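Local coordinates for protein CRISPR-associated endonuclease Cas9 (Campylobacter jejuni subsp. jejuni serotype O:2, PDB 5X2H) that is a form, lacking its HNH domain, of the RNA-guided nuclease that cleaves invading DNA in the CRISPR adaptive immunity of bacteria, at residues K174-K179 with Y197-A202; S106-R111 with T188-K193; Q157-L162 with Q203-D208. All blocks are in the same frame, centred on the assembly; numbering follows the deposited sequence.

Contact 1. Residues K174-K179 with Y197-A202; sequences KEYFQK and YERCIA. With nucleotides of chain C; nucleotides of chain B.
The guanidinium of Arg199 lies flat on the ring of Tyr176, the two planes only 14° apart and their centres separated by 3.8 Å. Arg199 CZ stands over the ring face, 22° off its normal, which makes this a cation-pi stack; the shortest approach is from Arg199 NH1 to Tyr176 CD1, 3.4 Å. Arg199 CD adds a CH-pi contact on the same face, while Glu175 CB sits on the opposite face toward the rim. The CB of Arg199 points alongside rather than at the tyrosine, and the bend at chi2 (-80°) brings the guanidinium round onto the ring. Two partners restrain its rotation: Glu198 OE1 forms a salt bridge with Arg199 NH2 at 3.6 Å, and NE donates to the carbonyl of Asn189. The hydroxyl of Tyr176 bonds to that of Tyr171. Beyond this pair both segments turn to nucleic acid. Tyr197 OH approaches O2 of DC11 of chain C, the target DNA, and Gln178 NE2 approaches O2' of U28 of chain B, the single-guide RNA; both distances are too short to be taken at face value. The sugar of DA12 of chain C lies over one face of Tyr197. The stack thus joins the end of helix 168-175, where Tyr176 begins a type II turn, to the loop before helix 203-219, which faces the guide-target duplex; Ile201 of that loop packs on helices 150-162 and 168-175.

Contact 2. Residues S106-R111 with T188-K193; sequences SPYELR and TNVRNK. With nucleotides of chain B.
Tyr108, in the first turn of helix 107-113, faces Val190 in an irregular segment, with their CA atoms 9.4 Å apart. The two side chains run alongside one another in opposite senses, Val190 CG1 meeting Tyr108 CE1 obliquely at 3.5 Å. The phenol hydroxyl, Tyr108 OH, continues past the valine and donates to OP1 of A44 of chain B at 2.6 Å, and O3' of U43 of chain B lies at the ring edge. A single phosphate oxygen, OP1 of U43 of chain B, is gripped by two successive amides, the N-H groups of Val190 and Arg191, while Lys193 NZ takes OP2 of U43 at 2.6 Å. Arg191, bent at chi2 and chi3, curls its guanidinium between two phosphates: NE and NH2 bind OP1 and OP2 of C20 of chain B in nearly straight bonds (both 164°), and Arg191 NH1 reaches OP2 of A44 of chain B at 3.2 Å. The amide of Asn192 also donates to OP1 of C20. Asn189 ND2 closes the loop on itself by donating to Arg191 O at 2.9 Å. Backbone amides together with the charges of Arg191 and Lys193 thus bridge two parts of the guide RNA, C20 and U43-A44. Ser106 caps helix 107-113 by accepting from Glu109 N through OG, and the helix rests on helix 121-133, where His130 meets Tyr108 edge-to-face. Leu172 of helix 168-175 packs against both Tyr108 and Val190.

Contact 3. Residues Q157-L162 with Q203-D208; sequences QNEEKL and QSFLKD
Phe205 projects from helix 203-219 toward helix 150-162, where Leu162 and Glu159, one helical turn apart, receive it in two different ways. The apolar contact is made by Leu162: its CD2 methyl rests over one ring face, offset toward the rim, 3.7 Å from Phe205 CG. The same methyl forms a CH-pi interaction, 4.0 Å from the ring centroid of Phe205 and 23° off the normal. It also touches Phe205 CB, so one branch of the leucine covers the inner end of the aromatic side chain. The carboxylate of Glu159 meets the far end of the ring without a hydrogen bond. Glu159 OE1 lies in the ring plane at the edge, 3.5 Å from Phe205 CZ, with the carboxylate turned 81° against the ring. Glu159 CG runs close by as well, 3.8 Å from Phe205 CZ; the torsion that sets CG opposite the backbone N (chi1 168°) and the extended chain beyond it take the carboxylate out to this rim. Val168 of helix 168-175 packs on both Leu162 and Phe205, bringing in a third helix. No hydrogen bond or salt bridge crosses between the segments, so the helices are joined here mainly by apolar packing. The carboxylate oxygen of the solvent-exposed Glu159 meets the ring at its weakly positive C-H edge rather than its electron-rich face, a placement that is probably mildly favourable.

Contact 2 is largely buried, contact 3 partly so, and contact 1 lies nearer the surface; all three are remote from the RuvC nuclease site. Contacts 1 and 2 share the long connection between helices 168-175 and 203-219, and are tied together by Arg199 N to Asn192 OD1 and by the backbone pairing of Lys179 with Thr188. Contact 3 instead joins two helices, and Asn158 links it to contact 1 by donating to the carbonyls of Glu198 and Cys200. The chemistry follows position: charge meets an aromatic face in contact 1, RNA phosphates dominate contact 2, and contact 3 is mainly apolar.

Contact 1. Residues K174-K179 with Y197-A202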
loop_
_atom_site.group_PDB
_atom_site.type_symbol
_atom_site.label_atom_id
_atom_site.label_comp_id
_atom_site.label_asym_id
_atom_site.label_seq_id
_atom_site.Cartn_x
_atom_site.Cartn_y
_atom_site.Cartn_z
ATOM N N LYS A 174 27.658 31.860 7.920
ATOM C CA LYS A 174 29.075 32.027 8.213
ATOM C C LYS A 174 29.890 30.762 7.993
ATOM O O LYS A 174 31.090 30.853 7.711
ATOM C CB LYS A 174 29.260 32.501 9.656
ATOM C CG LYS A 174 28.873 33.947 9.884
ATOM C CD LYS A 174 29.168 34.367 11.311
ATOM C CE LYS A 174 29.074 35.872 11.476
ATOM N NZ LYS A 174 29.197 36.274 12.902
ATOM N N GLU A 175 29.276 29.587 8.114
ATOM C CA GLU A 175 30.010 28.335 7.980
ATOM C C GLU A 175 29.982 27.774 6.566
ATOM O O GLU A 175 30.937 27.103 6.160
ATOM C CB GLU A 175 29.453 27.286 8.947
ATOM C CG GLU A 175 29.781 27.543 10.407
ATOM C CD GLU A 175 31.224 27.225 10.743
ATOM O OE1 GLU A 175 31.861 26.467 9.981
ATOM O OE2 GLU A 175 31.722 27.734 11.770
ATOM N N TYR A 176 28.924 28.031 5.805
ATOM C CA TYR A 176 28.799 27.375 4.508
ATOM C C TYR A 176 28.496 28.323 3.358
ATOM O O TYR A 176 28.993 28.102 2.251
ATOM C CB TYR A 176 27.712 26.288 4.582
ATOM C CG TYR A 176 27.933 25.285 5.692
ATOM C CD1 TYR A 176 28.991 24.386 5.641
ATOM C CD2 TYR A 176 27.084 25.236 6.790
ATOM C CE1 TYR A 176 29.200 23.470 6.654
ATOM C CE2 TYR A 176 27.285 24.323 7.808
ATOM C CZ TYR A 176 28.344 23.442 7.735
ATOM O OH TYR A 176 28.546 22.531 8.746
ATOM N N PHE A 177 27.698 29.368 3.582
ATOM C CA PHE A 177 27.221 30.180 2.468
ATOM C C PHE A 177 28.375 30.872 1.754
ATOM O O PHE A 177 29.070 31.708 2.338
ATOM C CB PHE A 177 26.203 31.213 2.941
ATOM C CG PHE A 177 25.722 32.114 1.840
ATOM C CD1 PHE A 177 24.811 31.654 0.902
ATOM C CD2 PHE A 177 26.201 33.409 1.725
ATOM C CE1 PHE A 177 24.374 32.474 -0.119
ATOM C CE2 PHE A 177 25.769 34.234 0.704
ATOM C CZ PHE A 177 24.857 33.766 -0.219
ATOM N N GLN A 178 28.559 30.523 0.479
ATOM C CA GLN A 178 29.607 31.094 -0.369
ATOM C C GLN A 178 30.980 30.978 0.285
ATOM O O GLN A 178 31.818 31.876 0.189
ATOM C CB GLN A 178 29.292 32.545 -0.737
ATOM C CG GLN A 178 28.101 32.683 -1.670
ATOM C CD GLN A 178 27.935 34.085 -2.214
ATOM O OE1 GLN A 178 28.594 35.024 -1.762
ATOM N NE2 GLN A 178 27.054 34.235 -3.198
ATOM N N LYS A 179 31.209 29.858 0.962
ATOM C CA LYS A 179 32.515 29.511 1.501
ATOM C C LYS A 179 33.102 28.381 0.665
ATOM O O LYS A 179 32.387 27.457 0.269
ATOM C CB LYS A 179 32.417 29.092 2.971
ATOM C CG LYS A 179 31.894 30.182 3.896
ATOM C CD LYS A 179 32.829 31.384 3.916
ATOM C CE LYS A 179 32.304 32.485 4.826
ATOM N NZ LYS A 179 30.987 33.014 4.370
ATOM N N TYR A 197 22.498 13.999 4.022
ATOM C CA TYR A 197 21.621 14.673 4.972
ATOM C C TYR A 197 22.404 15.509 5.977
ATOM O O TYR A 197 21.908 15.777 7.075
ATOM C CB TYR A 197 20.748 13.651 5.702
ATOM C CG TYR A 197 19.848 12.850 4.790
ATOM C CD1 TYR A 197 18.630 13.360 4.368
ATOM C CD2 TYR A 197 20.217 11.585 4.353
ATOM C CE1 TYR A 197 17.803 12.636 3.533
ATOM C CE2 TYR A 197 19.398 10.853 3.520
ATOM C CZ TYR A 197 18.190 11.383 3.115
ATOM O OH TYR A 197 17.366 10.659 2.285
ATOM N N GLU A 198 23.610 15.946 5.609
ATOM C CA GLU A 198 24.546 16.505 6.583
ATOM C C GLU A 198 24.043 17.809 7.193
ATOM O O GLU A 198 24.379 18.124 8.340
ATOM C CB GLU A 198 25.906 16.715 5.912
ATOM C CG GLU A 198 27.049 17.061 6.848
ATOM C CD GLU A 198 28.368 17.196 6.108
ATOM O OE1 GLU A 198 28.371 17.030 4.869
ATOM O OE2 GLU A 198 29.400 17.467 6.759
ATOM N N ARG A 199 23.246 18.577 6.456
ATOM C CA ARG A 199 22.820 19.899 6.894
ATOM C C ARG A 199 21.493 19.888 7.649
ATOM O O ARG A 199 20.978 20.962 7.978
ATOM C CB ARG A 199 22.720 20.839 5.690
ATOM C CG ARG A 199 23.979 20.909 4.838
ATOM C CD ARG A 199 25.024 21.834 5.449
ATOM N NE ARG A 199 26.127 22.077 4.524
ATOM C CZ ARG A 199 27.277 21.411 4.535
ATOM N NH1 ARG A 199 28.217 21.700 3.645
ATOM N NH2 ARG A 199 27.492 20.463 5.438
ATOM N N CYS A 200 20.934 18.712 7.936
ATOM C CA CYS A 200 19.641 18.642 8.609
ATOM C C CYS A 200 19.718 19.244 10.007
ATOM O O CYS A 200 20.604 18.906 10.797
ATOM C CB CYS A 200 19.165 17.194 8.683
ATOM S SG CYS A 200 18.555 16.540 7.118
ATOM N N ILE A 201 18.783 20.143 10.307
ATOM C CA ILE A 201 18.719 20.837 11.589
ATOM C C ILE A 201 17.306 20.712 12.142
ATOM O O ILE A 201 16.327 20.870 11.404
ATOM C CB ILE A 201 19.125 22.320 11.451
ATOM C CG1 ILE A 201 20.571 22.428 10.964
ATOM C CG2 ILE A 201 18.945 23.057 12.772
ATOM C CD1 ILE A 201 21.055 23.849 10.801
ATOM N N ALA A 202 17.205 20.431 13.441
ATOM C CA ALA A 202 15.906 20.229 14.073
ATOM C C ALA A 202 15.030 21.469 13.936
ATOM O O ALA A 202 15.498 22.604 14.061
ATOM C CB ALA A 202 16.082 19.873 15.550
ATOM P P DC C 11 15.627 4.308 -2.172
ATOM O OP1 DC C 11 16.638 3.236 -2.090
ATOM O OP2 DC C 11 14.188 3.971 -2.147
ATOM O "O5'" DC C 11 15.898 5.354 -0.990
ATOM C "C5'" DC C 11 17.192 5.919 -0.825
ATOM C "C4'" DC C 11 17.241 6.808 0.403
ATOM O "O4'" DC C 11 16.378 7.956 0.209
ATOM C "C3'" DC C 11 16.788 6.140 1.709
ATOM O "O3'" DC C 11 17.753 6.381 2.728
ATOM C "C2'" DC C 11 15.446 6.815 2.017
ATOM C "C1'" DC C 11 15.643 8.183 1.388
ATOM N N1 DC C 11 14.370 8.882 1.030
ATOM C C2 DC C 11 14.089 10.132 1.594
ATOM O O2 DC C 11 14.897 10.631 2.386
ATOM N N3 DC C 11 12.936 10.762 1.259
ATOM C C4 DC C 11 12.087 10.190 0.402
ATOM N N4 DC C 11 10.959 10.850 0.105
ATOM C C5 DC C 11 12.359 8.918 -0.190
ATOM C C6 DC C 11 13.499 8.304 0.151
ATOM P P U B 28 23.802 39.312 -9.676
ATOM O OP1 U B 28 24.101 40.727 -9.332
ATOM O OP2 U B 28 24.191 38.778 -11.007
ATOM O "O5'" U B 28 24.481 38.393 -8.567
ATOM C "C5'" U B 28 24.384 38.719 -7.188
ATOM C "C4'" U B 28 25.141 37.728 -6.339
ATOM O "O4'" U B 28 24.533 36.415 -6.457
ATOM C "C3'" U B 28 26.592 37.498 -6.731
ATOM O "O3'" U B 28 27.470 38.492 -6.233
ATOM C "C2'" U B 28 26.871 36.105 -6.184
ATOM O "O2'" U B 28 27.098 36.155 -4.783
ATOM C "C1'" U B 28 25.531 35.414 -6.431
ATOM N N1 U B 28 25.515 34.691 -7.724
ATOM C C2 U B 28 26.145 33.461 -7.792
ATOM O O2 U B 28 26.713 32.944 -6.844
ATOM N N3 U B 28 26.093 32.846 -9.020
ATOM C C4 U B 28 25.489 33.327 -10.163
ATOM O O4 U B 28 25.521 32.660 -11.198
ATOM C C5 U B 28 24.864 34.605 -10.012
ATOM C C6 U B 28 24.896 35.224 -8.829
ATOM P P DA C 12 17.575 5.738 4.190
ATOM O OP1 DA C 12 18.927 5.532 4.754
ATOM O OP2 DA C 12 16.636 4.600 4.092
ATOM O "O5'" DA C 12 16.852 6.894 5.018
ATOM C "C5'" DA C 12 17.437 8.180 5.073
ATOM C "C4'" DA C 12 16.714 9.052 6.077
ATOM O "O4'" DA C 12 15.532 9.626 5.466
ATOM C "C3'" DA C 12 16.235 8.325 7.333
ATOM O "O3'" DA C 12 16.515 9.121 8.471
ATOM C "C2'" DA C 12 14.729 8.177 7.101
ATOM C "C1'" DA C 12 14.431 9.447 6.326
ATOM N N9 DA C 12 13.218 9.389 5.515
ATOM C C8 DA C 12 12.977 8.581 4.439
ATOM N N7 DA C 12 11.796 8.764 3.893
ATOM C C5 DA C 12 11.225 9.765 4.665
ATOM C C6 DA C 12 9.972 10.413 4.612
ATOM N N6 DA C 12 9.033 10.132 3.702
ATOM N N1 DA C 12 9.722 11.370 5.536
ATOM C C2 DA C 12 10.662 11.650 6.445
ATOM N N3 DA C 12 11.868 11.107 6.598
ATOM C C4 DA C 12 12.090 10.164 5.666
#

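Contact 2. Residues S106-R111 with T188-K193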
loop_
_atom_site.group_PDB
_atom_site.type_symbol
_atom_site.label_atom_id
_atom_site.label_comp_id
_atom_site.label_asym_id
_atom_site.label_seq_id
_atom_site.Cartn_x
_atom_site.Cartn_y
_atom_site.Cartn_z
ATOM N N SER A 106 20.939 37.235 -0.576
ATOM C CA SER A 106 20.458 35.928 -0.167
ATOM C C SER A 106 19.720 36.017 1.168
ATOM O O SER A 106 19.995 36.904 1.982
ATOM C CB SER A 106 21.619 34.947 -0.039
ATOM O OG SER A 106 22.413 35.256 1.094
ATOM N N PRO A 107 18.778 35.103 1.422
ATOM C CA PRO A 107 18.123 35.085 2.740
ATOM C C PRO A 107 19.077 34.748 3.869
ATOM O O PRO A 107 18.824 35.128 5.018
ATOM C CB PRO A 107 17.036 34.010 2.582
ATOM C CG PRO A 107 16.879 33.812 1.109
ATOM C CD PRO A 107 18.226 34.080 0.518
ATOM N N TYR A 108 20.170 34.036 3.578
ATOM C CA TYR A 108 21.144 33.727 4.620
ATOM C C TYR A 108 21.853 34.986 5.099
ATOM O O TYR A 108 22.147 35.120 6.292
ATOM C CB TYR A 108 22.149 32.697 4.108
ATOM C CG TYR A 108 21.499 31.404 3.677
ATOM C CD1 TYR A 108 21.097 30.463 4.616
ATOM C CD2 TYR A 108 21.279 31.128 2.336
ATOM C CE1 TYR A 108 20.493 29.281 4.230
ATOM C CE2 TYR A 108 20.676 29.946 1.940
ATOM C CZ TYR A 108 20.287 29.027 2.890
ATOM O OH TYR A 108 19.688 27.851 2.493
ATOM N N GLU A 109 22.131 35.922 4.190
ATOM C CA GLU A 109 22.710 37.193 4.613
ATOM C C GLU A 109 21.666 38.071 5.287
ATOM O O GLU A 109 21.966 38.759 6.271
ATOM C CB GLU A 109 23.332 37.922 3.422
ATOM C CG GLU A 109 23.915 39.281 3.790
ATOM C CD GLU A 109 24.836 39.842 2.726
ATOM O OE1 GLU A 109 24.808 39.338 1.584
ATOM O OE2 GLU A 109 25.593 40.786 3.037
ATOM N N LEU A 110 20.433 38.061 4.773
ATOM C CA LEU A 110 19.366 38.830 5.404
ATOM C C LEU A 110 19.103 38.343 6.822
ATOM O O LEU A 110 18.841 39.148 7.725
ATOM C CB LEU A 110 18.090 38.750 4.566
ATOM C CG LEU A 110 18.097 39.452 3.208
ATOM C CD1 LEU A 110 16.718 39.364 2.577
ATOM C CD2 LEU A 110 18.535 40.902 3.349
ATOM N N ARG A 111 19.176 37.028 7.040
ATOM C CA ARG A 111 18.945 36.476 8.369
ATOM C C ARG A 111 20.094 36.769 9.324
ATOM O O ARG A 111 19.889 36.742 10.543
ATOM C CB ARG A 111 18.700 34.968 8.276
ATOM C CG ARG A 111 17.307 34.611 7.772
ATOM C CD ARG A 111 17.250 33.206 7.192
ATOM N NE ARG A 111 17.528 32.176 8.188
ATOM C CZ ARG A 111 17.573 30.875 7.919
ATOM N NH1 ARG A 111 17.359 30.444 6.681
ATOM N NH2 ARG A 111 17.833 30.004 8.885
ATOM N N THR A 188 30.895 25.812 -1.334
ATOM C CA THR A 188 30.325 24.631 -0.710
ATOM C C THR A 188 28.809 24.785 -0.592
ATOM O O THR A 188 28.240 25.839 -0.887
ATOM C CB THR A 188 30.949 24.377 0.663
ATOM O OG1 THR A 188 30.619 23.050 1.094
ATOM C CG2 THR A 188 30.418 25.365 1.681
ATOM N N ASN A 189 28.153 23.716 -0.157
ATOM C CA ASN A 189 26.698 23.656 -0.160
ATOM C C ASN A 189 26.130 24.086 1.187
ATOM O O ASN A 189 26.645 23.702 2.239
ATOM C CB ASN A 189 26.220 22.246 -0.503
ATOM C CG ASN A 189 26.793 21.190 0.424
ATOM O OD1 ASN A 189 28.002 21.128 0.641
ATOM N ND2 ASN A 189 25.920 20.358 0.981
ATOM N N VAL A 190 25.076 24.894 1.144
ATOM C CA VAL A 190 24.254 25.148 2.324
ATOM C C VAL A 190 23.097 24.170 2.384
ATOM O O VAL A 190 22.854 23.530 3.408
ATOM C CB VAL A 190 23.749 26.609 2.330
ATOM C CG1 VAL A 190 23.044 26.906 3.638
ATOM C CG2 VAL A 190 24.893 27.571 2.094
ATOM N N ARG A 191 22.368 24.058 1.282
ATOM C CA ARG A 191 21.371 23.016 1.124
ATOM C C ARG A 191 22.047 21.651 1.088
ATOM O O ARG A 191 23.249 21.526 0.827
ATOM C CB ARG A 191 20.571 23.230 -0.165
ATOM C CG ARG A 191 19.913 24.594 -0.283
ATOM C CD ARG A 191 18.613 24.647 0.503
ATOM N NE ARG A 191 17.691 23.587 0.100
ATOM C CZ ARG A 191 16.788 23.706 -0.870
ATOM N NH1 ARG A 191 16.685 24.842 -1.547
ATOM N NH2 ARG A 191 15.988 22.689 -1.163
ATOM N N ASN A 192 21.262 20.615 1.360
ATOM C CA ASN A 192 21.773 19.264 1.204
ATOM C C ASN A 192 21.953 18.940 -0.275
ATOM O O ASN A 192 21.252 19.470 -1.141
ATOM C CB ASN A 192 20.834 18.253 1.861
ATOM C CG ASN A 192 21.063 18.130 3.354
ATOM O OD1 ASN A 192 22.194 18.236 3.831
ATOM N ND2 ASN A 192 19.988 17.903 4.103
ATOM N N LYS A 193 22.915 18.069 -0.561
ATOM C CA LYS A 193 23.211 17.663 -1.927
ATOM C C LYS A 193 23.312 16.149 -2.000
ATOM O O LYS A 193 23.810 15.510 -1.070
ATOM C CB LYS A 193 24.522 18.282 -2.435
ATOM C CG LYS A 193 24.564 19.797 -2.402
ATOM C CD LYS A 193 23.579 20.419 -3.377
ATOM C CE LYS A 193 23.657 21.939 -3.330
ATOM N NZ LYS A 193 22.602 22.585 -4.161
ATOM P P C B 20 17.360 20.144 1.376
ATOM O OP1 C B 20 18.341 21.241 1.569
ATOM O OP2 C B 20 16.048 20.452 0.757
ATOM O "O5'" C B 20 18.086 19.013 0.518
ATOM C "C5'" C B 20 17.836 18.841 -0.867
ATOM C "C4'" C B 20 18.067 17.406 -1.262
ATOM O "O4'" C B 20 16.900 16.616 -0.924
ATOM C "C3'" C B 20 18.293 17.129 -2.743
ATOM O "O3'" C B 20 19.640 17.359 -3.132
ATOM C "C2'" C B 20 17.877 15.669 -2.874
ATOM O "O2'" C B 20 18.922 14.811 -2.439
ATOM C "C1'" C B 20 16.732 15.576 -1.861
ATOM N N1 C B 20 15.394 15.710 -2.487
ATOM C C2 C B 20 14.931 14.693 -3.328
ATOM O O2 C B 20 15.641 13.701 -3.539
ATOM N N3 C B 20 13.712 14.808 -3.898
ATOM C C4 C B 20 12.955 15.876 -3.651
ATOM N N4 C B 20 11.757 15.930 -4.238
ATOM C C5 C B 20 13.391 16.931 -2.791
ATOM C C6 C B 20 14.606 16.804 -2.236
ATOM P P U B 43 23.398 25.887 -2.349
ATOM O OP1 U B 43 23.310 25.429 -0.940
ATOM O OP2 U B 43 22.873 25.027 -3.436
ATOM O "O5'" U B 43 22.660 27.290 -2.463
ATOM C "C5'" U B 43 23.023 28.367 -1.614
ATOM C "C4'" U B 43 22.234 29.605 -1.941
ATOM O "O4'" U B 43 22.698 30.181 -3.193
ATOM C "C3'" U B 43 20.745 29.405 -2.170
ATOM O "O3'" U B 43 20.006 29.253 -0.970
ATOM C "C2'" U B 43 20.380 30.645 -2.971
ATOM O "O2'" U B 43 20.320 31.784 -2.124
ATOM C "C1'" U B 43 21.612 30.786 -3.868
ATOM N N1 U B 43 21.418 30.109 -5.172
ATOM C C2 U B 43 20.642 30.762 -6.109
ATOM O O2 U B 43 20.128 31.851 -5.904
ATOM N N3 U B 43 20.490 30.097 -7.298
ATOM C C4 U B 43 21.020 28.869 -7.637
ATOM O O4 U B 43 20.793 28.402 -8.755
ATOM C C5 U B 43 21.807 28.257 -6.611
ATOM C C6 U B 43 21.973 28.883 -5.442
ATOM P P A B 44 18.582 28.501 -0.969
ATOM O OP1 A B 44 18.191 28.295 0.447
ATOM O OP2 A B 44 18.632 27.333 -1.883
ATOM O "O5'" A B 44 17.587 29.568 -1.607
ATOM C "C5'" A B 44 17.452 30.865 -1.045
ATOM C "C4'" A B 44 16.709 31.791 -1.975
ATOM O "O4'" A B 44 17.429 31.926 -3.227
ATOM C "C3'" A B 44 15.324 31.329 -2.389
ATOM O "O3'" A B 44 14.351 31.634 -1.410
ATOM C "C2'" A B 44 15.103 32.053 -3.712
ATOM O "O2'" A B 44 14.684 33.392 -3.488
ATOM C "C1'" A B 44 16.518 32.079 -4.294
ATOM N N9 A B 44 16.753 31.006 -5.282
ATOM C C8 A B 44 17.425 29.822 -5.103
ATOM N N7 A B 44 17.480 29.073 -6.180
ATOM C C5 A B 44 16.806 29.818 -7.138
ATOM C C6 A B 44 16.520 29.582 -8.498
ATOM N N6 A B 44 16.890 28.482 -9.158
ATOM N N1 A B 44 15.826 30.527 -9.169
ATOM C C2 A B 44 15.455 31.633 -8.513
ATOM N N3 A B 44 15.666 31.971 -7.242
ATOM C C4 A B 44 16.355 31.010 -6.599
#

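Contact 3. Residues Q157-L162 with Q203-D208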
loop_
_atom_site.group_PDB
_atom_site.type_symbol
_atom_site.label_atom_id
_atom_site.label_comp_id
_atom_site.label_asym_id
_atom_site.label_seq_id
_atom_site.Cartn_x
_atom_site.Cartn_y
_atom_site.Cartn_z
ATOM N N GLN A 157 24.767 16.280 15.310
ATOM C CA GLN A 157 26.047 16.886 14.961
ATOM C C GLN A 157 25.894 18.380 14.704
ATOM O O GLN A 157 26.746 19.179 15.108
ATOM C CB GLN A 157 26.645 16.187 13.740
ATOM N N ASN A 158 24.807 18.778 14.038
ATOM C CA ASN A 158 24.560 20.198 13.816
ATOM C C ASN A 158 24.193 20.916 15.107
ATOM O O ASN A 158 24.502 22.103 15.262
ATOM C CB ASN A 158 23.457 20.386 12.775
ATOM C CG ASN A 158 23.959 20.214 11.359
ATOM O OD1 ASN A 158 25.083 20.599 11.040
ATOM N ND2 ASN A 158 23.129 19.634 10.499
ATOM N N GLU A 159 23.540 20.221 16.040
ATOM C CA GLU A 159 23.160 20.850 17.301
ATOM C C GLU A 159 24.386 21.270 18.101
ATOM O O GLU A 159 24.388 22.329 18.740
ATOM C CB GLU A 159 22.282 19.901 18.120
ATOM C CG GLU A 159 22.066 20.335 19.564
ATOM C CD GLU A 159 21.121 19.419 20.318
ATOM O OE1 GLU A 159 20.062 19.898 20.772
ATOM O OE2 GLU A 159 21.435 18.216 20.448
ATOM N N GLU A 160 25.444 20.459 18.068
ATOM C CA GLU A 160 26.640 20.780 18.840
ATOM C C GLU A 160 27.380 21.975 18.247
ATOM O O GLU A 160 27.871 22.835 18.988
ATOM C CB GLU A 160 27.549 19.556 18.922
ATOM C CG GLU A 160 26.883 18.354 19.579
ATOM C CD GLU A 160 27.787 17.137 19.637
ATOM O OE1 GLU A 160 28.985 17.267 19.301
ATOM O OE2 GLU A 160 27.299 16.051 20.016
ATOM N N LYS A 161 27.472 22.047 16.916
ATOM C CA LYS A 161 28.047 23.232 16.286
ATOM C C LYS A 161 27.185 24.463 16.523
ATOM O O LYS A 161 27.707 25.581 16.606
ATOM C CB LYS A 161 28.222 23.012 14.782
ATOM C CG LYS A 161 29.504 22.305 14.369
ATOM C CD LYS A 161 29.361 20.797 14.432
ATOM C CE LYS A 161 30.328 20.117 13.477
ATOM N NZ LYS A 161 30.061 20.503 12.062
ATOM N N LEU A 162 25.870 24.275 16.640
ATOM C CA LEU A 162 24.944 25.396 16.738
ATOM C C LEU A 162 25.077 26.156 18.051
ATOM O O LEU A 162 24.571 27.279 18.153
ATOM C CB LEU A 162 23.512 24.888 16.564
ATOM C CG LEU A 162 22.490 25.818 15.912
ATOM C CD1 LEU A 162 23.084 26.481 14.690
ATOM C CD2 LEU A 162 21.244 25.029 15.536
ATOM N N GLN A 203 13.738 21.234 13.692
ATOM C CA GLN A 203 12.805 22.323 13.420
ATOM C C GLN A 203 12.715 23.313 14.579
ATOM O O GLN A 203 12.507 24.511 14.351
ATOM C CB GLN A 203 11.428 21.735 13.096
ATOM C CG GLN A 203 10.299 22.748 13.019
ATOM C CD GLN A 203 9.017 22.142 12.489
ATOM O OE1 GLN A 203 7.936 22.389 13.020
ATOM N NE2 GLN A 203 9.131 21.341 11.433
ATOM N N SER A 204 12.884 22.845 15.819
ATOM C CA SER A 204 12.760 23.735 16.969
ATOM C C SER A 204 13.799 24.851 16.942
ATOM O O SER A 204 13.541 25.948 17.450
ATOM C CB SER A 204 12.876 22.941 18.269
ATOM O OG SER A 204 14.172 22.389 18.417
ATOM N N PHE A 205 14.974 24.594 16.360
ATOM C CA PHE A 205 15.986 25.642 16.271
ATOM C C PHE A 205 15.593 26.717 15.268
ATOM O O PHE A 205 15.897 27.897 15.476
ATOM C CB PHE A 205 17.345 25.043 15.906
ATOM C CG PHE A 205 17.968 24.238 17.012
ATOM C CD1 PHE A 205 18.332 24.844 18.203
ATOM C CD2 PHE A 205 18.196 22.880 16.859
ATOM C CE1 PHE A 205 18.906 24.111 19.225
ATOM C CE2 PHE A 205 18.771 22.140 17.876
ATOM C CZ PHE A 205 19.126 22.757 19.063
ATOM N N LEU A 206 14.915 26.337 14.184
ATOM C CA LEU A 206 14.458 27.335 13.224
ATOM C C LEU A 206 13.279 28.131 13.766
ATOM O O LEU A 206 13.103 29.301 13.405
ATOM C CB LEU A 206 14.101 26.657 11.900
ATOM C CG LEU A 206 15.311 26.156 11.106
ATOM C CD1 LEU A 206 15.018 24.832 10.452
ATOM C CD2 LEU A 206 15.732 27.180 10.062
ATOM N N LYS A 207 12.465 27.523 14.632
ATOM C CA LYS A 207 11.449 28.297 15.331
ATOM C C LYS A 207 12.086 29.275 16.310
ATOM O O LYS A 207 11.583 30.390 16.485
ATOM C CB LYS A 207 10.474 27.365 16.054
ATOM C CG LYS A 207 9.235 28.062 16.591
ATOM C CD LYS A 207 8.235 27.062 17.153
ATOM C CE LYS A 207 6.928 27.744 17.530
ATOM N NZ LYS A 207 5.903 26.756 17.970
ATOM N N ASP A 208 13.198 28.882 16.940
ATOM C CA ASP A 208 13.911 29.798 17.825
ATOM C C ASP A 208 14.471 30.986 17.053
ATOM O O ASP A 208 14.495 32.109 17.566
ATOM C CB ASP A 208 15.037 29.065 18.554
ATOM C CG ASP A 208 14.526 27.975 19.475
ATOM O OD1 ASP A 208 13.379 28.087 19.956
ATOM O OD2 ASP A 208 15.274 27.005 19.718
#